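Local coordinates for protein acetylxylan esterase / glucomannan deacetylase (Cellvibrio japonicus, PDB 2W9X) that removes acetyl groups from plant cell-wall polysaccharides, hydrolysing acetylated glucomannan in strong preference to acetylated xylan, at residues L223-P226 and D227-Y230; W259-R262 and E263-H266; Q311-G315 and G316-V320; D341-L344 and L345-L349. One frame throughout, in Å; residues are numbered along the deposited sequence. Where two conformers were deposited one is given.

Interaction 1: L223-P226 and D227-Y230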
loop_
_atom_site.group_PDB
_atom_site.type_symbol
_atom_site.label_atom_id
_atom_site.label_comp_id
_atom_site.label_asym_id
_atom_site.label_seq_id
_atom_site.Cartn_x
_atom_site.Cartn_y
_atom_site.Cartn_z
ATOM N N LEU B 223 7.831 -29.678 -4.129
ATOM C CA LEU B 223 9.166 -29.948 -3.630
ATOM C C LEU B 223 10.234 -29.275 -4.462
ATOM O O LEU B 223 9.939 -28.517 -5.392
ATOM C CB LEU B 223 9.440 -31.460 -3.569
ATOM C CG LEU B 223 8.486 -32.323 -2.751
ATOM C CD1 LEU B 223 8.810 -33.788 -2.944
ATOM C CD2 LEU B 223 8.538 -31.925 -1.278
ATOM N N ASN B 224 11.482 -29.581 -4.109
ATOM C CA ASN B 224 12.681 -29.005 -4.701
ATOM C C ASN B 224 12.948 -29.539 -6.105
ATOM O O ASN B 224 14.055 -29.394 -6.622
ATOM C CB ASN B 224 13.881 -29.309 -3.788
ATOM C CG ASN B 224 14.210 -30.800 -3.740
ATOM O OD1 ASN B 224 15.084 -31.289 -4.471
ATOM N ND2 ASN B 224 13.478 -31.539 -2.909
ATOM N N ASN B 225 11.935 -30.169 -6.704
ATOM C CA ASN B 225 12.026 -30.773 -8.043
ATOM C C ASN B 225 10.744 -30.591 -8.881
ATOM O O ASN B 225 9.656 -30.434 -8.314
ATOM C CB ASN B 225 12.416 -32.258 -7.943
ATOM C CG ASN B 225 11.434 -33.078 -7.115
ATOM O OD1 ASN B 225 10.294 -33.311 -7.520
ATOM N ND2 ASN B 225 11.888 -33.542 -5.955
ATOM N N PRO B 226 10.871 -30.610 -10.231
ATOM C CA PRO B 226 9.763 -30.397 -11.183
ATOM C C PRO B 226 8.707 -31.501 -11.257
ATOM O O PRO B 226 7.831 -31.438 -12.114
ATOM C CB PRO B 226 10.472 -30.317 -12.552
ATOM C CG PRO B 226 11.910 -30.128 -12.256
ATOM C CD PRO B 226 12.148 -30.813 -10.940
ATOM N N ASP B 227 8.776 -32.489 -10.371
ATOM C CA ASP B 227 7.979 -33.708 -10.522
ATOM C C ASP B 227 6.487 -33.588 -10.174
ATOM O O ASP B 227 5.664 -34.302 -10.750
ATOM C CB ASP B 227 8.629 -34.874 -9.765
ATOM C CG ASP B 227 10.014 -35.215 -10.299
ATOM O OD1 ASP B 227 10.241 -35.079 -11.525
ATOM O OD2 ASP B 227 10.874 -35.629 -9.487
ATOM N N GLN B 228 6.133 -32.714 -9.237
ATOM C CA GLN B 228 4.715 -32.521 -8.911
ATOM C C GLN B 228 4.315 -31.084 -8.627
ATOM O O GLN B 228 4.921 -30.395 -7.786
ATOM C CB GLN B 228 4.243 -33.443 -7.779
ATOM C CG GLN B 228 5.153 -33.508 -6.570
ATOM C CD GLN B 228 6.391 -34.356 -6.819
ATOM O OE1 GLN B 228 6.288 -35.516 -7.218
ATOM N NE2 GLN B 228 7.568 -33.775 -6.585
ATOM N N LEU B 229 3.281 -30.647 -9.338
ATOM C CA LEU B 229 2.719 -29.329 -9.128
ATOM C C LEU B 229 1.983 -29.299 -7.808
ATOM O O LEU B 229 1.283 -30.253 -7.461
ATOM C CB LEU B 229 1.766 -28.949 -10.263
ATOM C CG LEU B 229 2.404 -28.607 -11.614
ATOM C CD1 LEU B 229 1.378 -28.685 -12.740
ATOM C CD2 LEU B 229 3.089 -27.229 -11.555
ATOM N N TYR B 230 2.136 -28.205 -7.077
ATOM C CA TYR B 230 1.422 -28.060 -5.823
ATOM C C TYR B 230 -0.006 -27.580 -6.065
ATOM O O TYR B 230 -0.226 -26.566 -6.727
ATOM C CB TYR B 230 2.170 -27.143 -4.836
ATOM C CG TYR B 230 1.529 -27.141 -3.467
ATOM C CD1 TYR B 230 1.672 -28.225 -2.603
ATOM C CD2 TYR B 230 0.740 -26.069 -3.056
ATOM C CE1 TYR B 230 1.056 -28.227 -1.353
ATOM C CE2 TYR B 230 0.118 -26.063 -1.824
ATOM C CZ TYR B 230 0.281 -27.131 -0.972
ATOM O OH TYR B 230 -0.352 -27.103 0.253
HETATM O O HOH W 1 7.575 -31.178 -6.645
#

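Interaction 2: W259-R262 and E263-H266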
loop_
_atom_site.group_PDB
_atom_site.type_symbol
_atom_site.label_atom_id
_atom_site.label_comp_id
_atom_site.label_asym_id
_atom_site.label_seq_id
_atom_site.Cartn_x
_atom_site.Cartn_y
_atom_site.Cartn_z
ATOM N N TRP B 259 20.706 -10.422 -19.750
ATOM C CA TRP B 259 20.466 -8.977 -19.772
ATOM C C TRP B 259 21.779 -8.274 -20.067
ATOM O O TRP B 259 22.773 -8.500 -19.368
ATOM C CB TRP B 259 19.915 -8.508 -18.428
ATOM C CG TRP B 259 18.872 -9.432 -17.882
ATOM C CD1 TRP B 259 17.521 -9.370 -18.102
ATOM C CD2 TRP B 259 19.089 -10.568 -17.035
ATOM N NE1 TRP B 259 16.886 -10.387 -17.438
ATOM C CE2 TRP B 259 17.823 -11.146 -16.784
ATOM C CE3 TRP B 259 20.237 -11.170 -16.480
ATOM C CZ2 TRP B 259 17.664 -12.287 -15.994
ATOM C CZ3 TRP B 259 20.078 -12.300 -15.685
ATOM C CH2 TRP B 259 18.796 -12.842 -15.445
ATOM N N LYS B 260 21.782 -7.433 -21.101
ATOM C CA LYS B 260 22.999 -6.752 -21.548
ATOM C C LYS B 260 23.120 -5.304 -21.072
ATOM O O LYS B 260 24.171 -4.674 -21.234
ATOM C CB LYS B 260 23.120 -6.822 -23.080
ATOM C CG LYS B 260 23.185 -8.237 -23.628
ATOM C CD LYS B 260 24.306 -9.033 -22.963
ATOM C CE LYS B 260 24.360 -10.464 -23.464
ATOM N NZ LYS B 260 25.368 -11.225 -22.678
ATOM N N THR B 261 22.032 -4.781 -20.507
ATOM C CA THR B 261 22.010 -3.463 -19.888
ATOM C C THR B 261 21.210 -3.577 -18.603
ATOM O O THR B 261 20.359 -4.467 -18.468
ATOM C CB THR B 261 21.301 -2.416 -20.775
ATOM O OG1 THR B 261 19.948 -2.828 -20.993
ATOM C CG2 THR B 261 22.014 -2.214 -22.140
ATOM N N ARG B 262 21.484 -2.675 -17.663
ATOM C CA ARG B 262 20.693 -2.536 -16.446
ATOM C C ARG B 262 19.208 -2.246 -16.737
ATOM O O ARG B 262 18.324 -2.733 -16.028
ATOM C CB ARG B 262 21.275 -1.432 -15.558
ATOM C CG ARG B 262 20.952 -1.604 -14.081
ATOM C CD ARG B 262 21.839 -2.712 -13.489
ATOM N NE ARG B 262 21.538 -2.969 -12.077
ATOM C CZ ARG B 262 22.055 -3.970 -11.369
ATOM N NH1 ARG B 262 22.905 -4.829 -11.937
ATOM N NH2 ARG B 262 21.730 -4.110 -10.086
ATOM N N GLU B 263 18.936 -1.438 -17.756
ATOM C CA GLU B 263 17.549 -1.122 -18.116
ATOM C C GLU B 263 16.826 -2.404 -18.523
ATOM O O GLU B 263 15.661 -2.590 -18.180
ATOM C CB GLU B 263 17.485 -0.068 -19.236
ATOM C CG GLU B 263 17.974 1.328 -18.831
ATOM C CD GLU B 263 19.460 1.379 -18.432
ATOM O OE1 GLU B 263 20.306 0.753 -19.123
ATOM O OE2 GLU B 263 19.771 2.056 -17.413
ATOM N N ALA B 264 17.531 -3.297 -19.238
ATOM C CA ALA B 264 16.961 -4.591 -19.644
ATOM C C ALA B 264 16.540 -5.439 -18.456
ATOM O O ALA B 264 15.477 -6.067 -18.477
ATOM C CB ALA B 264 17.930 -5.376 -20.537
ATOM N N LEU B 265 17.394 -5.463 -17.432
ATOM C CA LEU B 265 17.127 -6.189 -16.211
ATOM C C LEU B 265 15.902 -5.612 -15.486
ATOM O O LEU B 265 15.013 -6.365 -15.066
ATOM C CB LEU B 265 18.377 -6.173 -15.314
ATOM C CG LEU B 265 18.314 -6.891 -13.947
ATOM C CD1 LEU B 265 18.034 -8.391 -14.091
ATOM C CD2 LEU B 265 19.594 -6.662 -13.137
ATOM N N HIS B 266 15.863 -4.285 -15.330
ATOM C CA HIS B 266 14.696 -3.597 -14.745
ATOM C C HIS B 266 13.407 -3.956 -15.451
ATOM O O HIS B 266 12.415 -4.298 -14.800
ATOM C CB HIS B 266 14.837 -2.065 -14.777
ATOM C CG HIS B 266 15.983 -1.536 -13.965
ATOM N ND1 HIS B 266 16.570 -0.316 -14.224
ATOM C CD2 HIS B 266 16.650 -2.061 -12.909
ATOM C CE1 HIS B 266 17.557 -0.117 -13.366
ATOM N NE2 HIS B 266 17.619 -1.156 -12.553
#

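Interaction 3: Q311-G315 and G316-V320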
loop_
_atom_site.group_PDB
_atom_site.type_symbol
_atom_site.label_atom_id
_atom_site.label_comp_id
_atom_site.label_asym_id
_atom_site.label_seq_id
_atom_site.Cartn_x
_atom_site.Cartn_y
_atom_site.Cartn_z
ATOM N N GLN B 311 2.086 -0.576 -11.913
ATOM C CA GLN B 311 1.643 -1.297 -13.100
ATOM C C GLN B 311 0.552 -2.307 -12.801
ATOM O O GLN B 311 -0.292 -2.580 -13.653
ATOM C CB GLN B 311 2.827 -1.977 -13.787
ATOM C CG GLN B 311 3.505 -1.078 -14.797
ATOM C CD GLN B 311 4.612 -1.758 -15.552
ATOM O OE1 GLN B 311 5.492 -1.104 -16.106
ATOM N NE2 GLN B 311 4.576 -3.076 -15.587
ATOM N N LEU B 312 0.587 -2.866 -11.593
ATOM C CA LEU B 312 -0.462 -3.731 -11.103
ATOM C C LEU B 312 -1.759 -2.949 -10.924
ATOM O O LEU B 312 -2.795 -3.348 -11.458
ATOM C CB LEU B 312 -0.057 -4.438 -9.798
ATOM C CG LEU B 312 0.886 -5.645 -9.973
ATOM C CD1 LEU B 312 1.636 -5.945 -8.650
ATOM C CD2 LEU B 312 0.150 -6.885 -10.514
ATOM N N LYS B 313 -1.693 -1.835 -10.194
ATOM C CA LYS B 313 -2.871 -0.986 -9.960
ATOM C C LYS B 313 -3.439 -0.425 -11.264
ATOM O O LYS B 313 -4.644 -0.422 -11.465
ATOM C CB LYS B 313 -2.525 0.153 -9.004
ATOM C CG LYS B 313 -2.257 -0.303 -7.603
ATOM C CD LYS B 313 -1.911 0.883 -6.719
ATOM C CE LYS B 313 -1.716 0.467 -5.269
ATOM N NZ LYS B 313 -3.030 0.164 -4.625
ATOM N N GLY B 314 -2.547 0.018 -12.152
ATOM C CA GLY B 314 -2.892 0.504 -13.478
ATOM C C GLY B 314 -3.612 -0.516 -14.340
ATOM O O GLY B 314 -4.437 -0.158 -15.172
ATOM N N GLY B 315 -3.303 -1.787 -14.127
ATOM C CA GLY B 315 -3.993 -2.881 -14.809
ATOM C C GLY B 315 -5.269 -3.333 -14.107
ATOM O O GLY B 315 -5.978 -4.221 -14.602
ATOM N N GLY B 316 -5.574 -2.746 -12.955
ATOM C CA GLY B 316 -6.828 -3.071 -12.282
ATOM C C GLY B 316 -6.720 -3.995 -11.081
ATOM O O GLY B 316 -7.743 -4.412 -10.546
ATOM N N LEU B 317 -5.494 -4.321 -10.664
ATOM C CA LEU B 317 -5.263 -5.139 -9.481
ATOM C C LEU B 317 -4.832 -4.223 -8.345
ATOM O O LEU B 317 -3.643 -3.933 -8.171
ATOM C CB LEU B 317 -4.188 -6.208 -9.739
ATOM C CG LEU B 317 -4.111 -7.401 -8.762
ATOM C CD1 LEU B 317 -3.491 -8.598 -9.472
ATOM C CD2 LEU B 317 -3.334 -7.083 -7.484
ATOM N N HIS B 318 -5.802 -3.755 -7.578
ATOM C CA HIS B 318 -5.531 -2.681 -6.669
ATOM C C HIS B 318 -5.094 -3.157 -5.283
ATOM O O HIS B 318 -4.499 -2.386 -4.536
ATOM C CB HIS B 318 -6.728 -1.732 -6.606
ATOM C CG HIS B 318 -7.192 -1.254 -7.956
ATOM N ND1 HIS B 318 -6.474 -0.357 -8.724
ATOM C CD2 HIS B 318 -8.320 -1.536 -8.660
ATOM C CE1 HIS B 318 -7.139 -0.112 -9.839
ATOM N NE2 HIS B 318 -8.261 -0.813 -9.826
ATOM N N GLN B 319 -5.354 -4.427 -4.955
ATOM C CA GLN B 319 -5.069 -4.948 -3.598
ATOM C C GLN B 319 -3.590 -5.310 -3.414
ATOM O O GLN B 319 -3.225 -6.436 -3.095
ATOM C CB GLN B 319 -6.028 -6.097 -3.204
ATOM C CG GLN B 319 -6.000 -7.352 -4.105
ATOM C CD GLN B 319 -6.974 -7.278 -5.265
ATOM O OE1 GLN B 319 -6.825 -6.452 -6.166
ATOM N NE2 GLN B 319 -7.977 -8.162 -5.259
ATOM N N VAL B 320 -2.739 -4.322 -3.640
ATOM C CA VAL B 320 -1.310 -4.515 -3.538
ATOM C C VAL B 320 -0.687 -3.263 -2.901
ATOM O O VAL B 320 -1.100 -2.124 -3.172
ATOM C CB VAL B 320 -0.684 -4.943 -4.919
ATOM C CG1 VAL B 320 -0.986 -3.924 -6.009
ATOM C CG2 VAL B 320 0.830 -5.254 -4.808
#

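Interaction 4: D341-L344 and L345-L349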
loop_
_atom_site.group_PDB
_atom_site.type_symbol
_atom_site.label_atom_id
_atom_site.label_comp_id
_atom_site.label_asym_id
_atom_site.label_seq_id
_atom_site.Cartn_x
_atom_site.Cartn_y
_atom_site.Cartn_z
ATOM N N ASP B 341 16.556 -8.601 13.872
ATOM C CA ASP B 341 15.975 -8.043 12.650
ATOM C C ASP B 341 14.645 -8.718 12.284
ATOM O O ASP B 341 13.680 -8.046 11.914
ATOM C CB ASP B 341 16.958 -8.176 11.490
ATOM C CG ASP B 341 18.230 -7.378 11.693
ATOM O OD1 ASP B 341 18.224 -6.375 12.438
ATOM O OD2 ASP B 341 19.245 -7.746 11.083
ATOM N N ASP B 342 14.615 -10.046 12.391
ATOM C CA ASP B 342 13.414 -10.847 12.104
ATOM C C ASP B 342 12.231 -10.439 12.966
ATOM O O ASP B 342 11.150 -10.168 12.438
ATOM C CB ASP B 342 13.721 -12.343 12.206
ATOM C CG ASP B 342 14.498 -12.850 11.008
ATOM O OD1 ASP B 342 14.259 -12.337 9.887
ATOM O OD2 ASP B 342 15.340 -13.758 11.162
ATOM N N GLN B 343 12.443 -10.354 14.286
ATOM C CA GLN B 343 11.426 -9.794 15.195
ATOM C C GLN B 343 11.003 -8.372 14.808
ATOM O O GLN B 343 9.829 -8.039 14.852
ATOM C CB GLN B 343 11.899 -9.837 16.663
ATOM C CG GLN B 343 10.769 -9.571 17.662
ATOM C CD GLN B 343 9.638 -10.610 17.611
ATOM O OE1 GLN B 343 8.498 -10.289 17.257
ATOM N NE2 GLN B 343 9.952 -11.847 17.970
ATOM N N LEU B 344 11.960 -7.518 14.439
ATOM C CA LEU B 344 11.613 -6.150 14.029
ATOM C C LEU B 344 10.725 -6.121 12.776
ATOM O O LEU B 344 9.747 -5.353 12.702
ATOM C CB LEU B 344 12.874 -5.295 13.818
ATOM C CG LEU B 344 13.771 -5.186 15.056
ATOM C CD1 LEU B 344 15.064 -4.415 14.735
ATOM C CD2 LEU B 344 13.009 -4.561 16.284
ATOM N N LEU B 345 11.066 -6.952 11.798
ATOM C CA LEU B 345 10.274 -7.037 10.553
ATOM C C LEU B 345 8.899 -7.619 10.826
ATOM O O LEU B 345 7.918 -7.176 10.251
ATOM C CB LEU B 345 10.996 -7.873 9.509
ATOM C CG LEU B 345 12.307 -7.226 9.020
ATOM C CD1 LEU B 345 13.158 -8.246 8.257
ATOM C CD2 LEU B 345 12.011 -6.003 8.159
ATOM N N ALA B 346 8.832 -8.578 11.746
ATOM C CA ALA B 346 7.551 -9.150 12.166
ATOM C C ALA B 346 6.663 -8.078 12.776
ATOM O O ALA B 346 5.492 -7.953 12.411
ATOM C CB ALA B 346 7.777 -10.296 13.137
ATOM N N ASN B 347 7.232 -7.275 13.680
ATOM C CA ASN B 347 6.477 -6.198 14.334
ATOM C C ASN B 347 5.956 -5.210 13.322
ATOM O O ASN B 347 4.835 -4.725 13.447
ATOM C CB ASN B 347 7.324 -5.471 15.399
ATOM C CG ASN B 347 7.788 -6.388 16.510
ATOM O OD1 ASN B 347 7.218 -7.461 16.729
ATOM N ND2 ASN B 347 8.840 -5.978 17.215
ATOM N N LEU B 348 6.771 -4.917 12.313
ATOM C CA LEU B 348 6.369 -4.039 11.212
ATOM C C LEU B 348 5.126 -4.580 10.490
ATOM O O LEU B 348 4.150 -3.857 10.246
ATOM C CB LEU B 348 7.524 -3.959 10.210
ATOM C CG LEU B 348 7.985 -2.700 9.495
ATOM C CD1 LEU B 348 8.223 -1.568 10.497
ATOM C CD2 LEU B 348 9.273 -3.043 8.767
ATOM N N LEU B 349 5.195 -5.858 10.134
ATOM C CA LEU B 349 4.110 -6.558 9.443
ATOM C C LEU B 349 2.853 -6.696 10.313
ATOM O O LEU B 349 1.733 -6.438 9.855
ATOM C CB LEU B 349 4.614 -7.933 9.000
ATOM C CG LEU B 349 5.511 -7.990 7.758
ATOM C CD1 LEU B 349 6.114 -9.362 7.641
ATOM C CD2 LEU B 349 4.694 -7.669 6.508
#

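Interaction 1: L223-P226 and D227-Y230
Asn225 and Gln228 meet side chain to side chain where the long loop between helix 215-218 and strand 239-243 turns on itself, with a loose Asx turn at the bend. The tight part lies on the inner side of the curve. Asn225 OD1 takes a bent, weak hydrogen bond from Gln228 NE2 at 2.9 Å, the two amide planes standing 80° apart. It also takes a long, weak one from the backbone, Asp227 N to Asn225 OD1 at 3.3 Å, which closes the Asx turn. Gln228 gets its amide there by folding: CG sits between the backbone N and the carbonyl carbon (chi1 47°), and the chain bends again at chi2, bringing NE2 to 3.8 Å from Leu223 CD1. A water fills the middle of the curve and is gripped by four bonds. It accepts from Leu223 N and Gln228 NE2, and it donates to Asn225 O at 2.8 Å and Gln228 O at 3.0 Å, so both of its hydrogens are used on backbone carbonyls. Leu223 is buried and leans on Ser51. Further along, Tyr230 touches Arg35; both partners come from the N-terminal part of the chain. The outer side is looser. Pro226 and Asp227 are exposed there; the side chains of Asp227 and Asn225 cross at about a right angle, and the carboxylate gains no bond from the amide. Two acceptors face each other at this point, Asn225 OD1 and Asp227 OD2, 3.1 Å apart.

Interaction 2: W259-R262 and E263-H266
Leu265 pushes one methyl over the indole of Trp259, which lies just ahead of Thr261, the N-cap of helix 262-283, where the chain turns into its first helical turn. The contact is a CH-pi one: Leu265 CD1 stands 3.8 Å from the centroid of the five-membered ring of Trp259, only 10° off the ring normal. Leu265 runs alongside Arg262 in the same direction and lays its other methyl, CD2, over one face of the guanidinium, 4.0 Å from Arg262 NH1. This leucine therefore separates an indole from a cationic group. His266 is set differently. Its ring stands nearly upright to the guanidinium, planes 86° apart, and one ring face lies over the Arg262 carbonyl, with His266 CG 3.3 Å from Arg262 O. Glu300 joins these two residues from outside, in a salt bridge to Arg262 NH2 and a hydrogen bond to His266 NE2, while Trp259 NE1 bonds to Asp268. Backbone bonds from Leu265 N to Thr261 O and from His266 N to Arg262 O begin the helix. Thr261 caps it, holding its hydroxyl between its own backbone N and carbonyl carbon (chi1 60°), where Thr261 OG1 accepts from Ala264 N at 3.0 Å.

Interaction 3: Q311-G315 and G316-V320
Gly316 turns back on Lys313 and ends helix 300-314 in a Schellman motif. Its phi of 103° would press a CB against the preceding carbonyl oxygen, a backbone angle that suits glycine; Gly316 N bonds to Lys313 O at 2.9 Å, entering well above the carbonyl plane. Leu317 follows with the second bond of the motif, Leu317 N to Leu312 O at 3.0 Å, and its side chain runs alongside that of Leu312. At His318 the carbonyl oxygen takes the Lys313 ammonium, NZ to His318 O at 2.9 Å, in the carbonyl plane and on a lone pair. The lysine chain is extended until a bend at chi4 (-74°) turns NZ inward. Gln319 centres an inverse gamma turn, after which Val320 opens strand 320-325 and so completes the beta-alpha-beta crossover from strand 288-294. Val320 CG1 rests 3.9 Å from Leu312 CB, and Val320 O receives a weak bond from Lys313 NZ at 3.3 Å. The second subunit packs here, offering Gln322 O as a further weak acceptor to the same ammonium. One lysine charge thus ties together carbonyls on both sides of the tight turn and of the dimer interface, and these would probably help to stabilise the ammonium in this buried setting.

Interaction 4: D341-L344 and L345-L349
Asp341 offers its backbone carbonyl to Leu345, whose N reaches Asp341 O at 2.8 Å, while Leu345 CG packs against the same oxygen at 3.3 Å. The buried carboxylate of Asp341 accepts from the backbone N atoms of Asp329, Tyr330 and Ser338, so it binds the start of the helix to the loop leading up to it. The side chain of Asp341 is about 7 Å from that of His336, the residue thought to activate the probable nucleophile Ser151. Asp342 comes next: Ala346 N bonds to Asp342 O at 2.9 Å, and the Asp342 carboxylate takes a hydrogen bond from Asn158 ND2. All this is regular alpha-helix, residues 339-354, packed on the parallel sheet of the SGNH-hydrolase domain; Leu345 rests on Met292 and Phe325 of two neighbouring strands. Gln343 lies on the exposed side of the helix. Its CG is anti to the backbone N (chi1 -167°), and a bend at chi2 carries the amide forward, one turn on, toward that of Asn347, the two planes 32° apart. The backbone bond beneath them is Asn347 N to Gln343 O. Leu344 ends the segment, its carbonyl oxygen accepting from Leu348 N at 3.0 Å.

In the fold
The four contacts follow one another along the chain, each closing before the next opens, and none touches another. Interactions 2 and 3 come closest, with about 8 Å between nearest atoms. Interaction 2 starts helix 262-283, and residues of interaction 3 pack against that helix further along, where helix 300-314 ends and strand 320-325, the outermost strand of the parallel sheet on that side within this chain, begins at the dimer interface. Interaction 4 belongs to helix 339-354, which rests on strands 288-294 and 320-325 and whose first turns lie near the probable catalytic residues Ser151 and His336. Interaction 1 instead borders the N-terminal region, its centre about 31 Å from that of interaction 4, on the opposite side of the chain's centre.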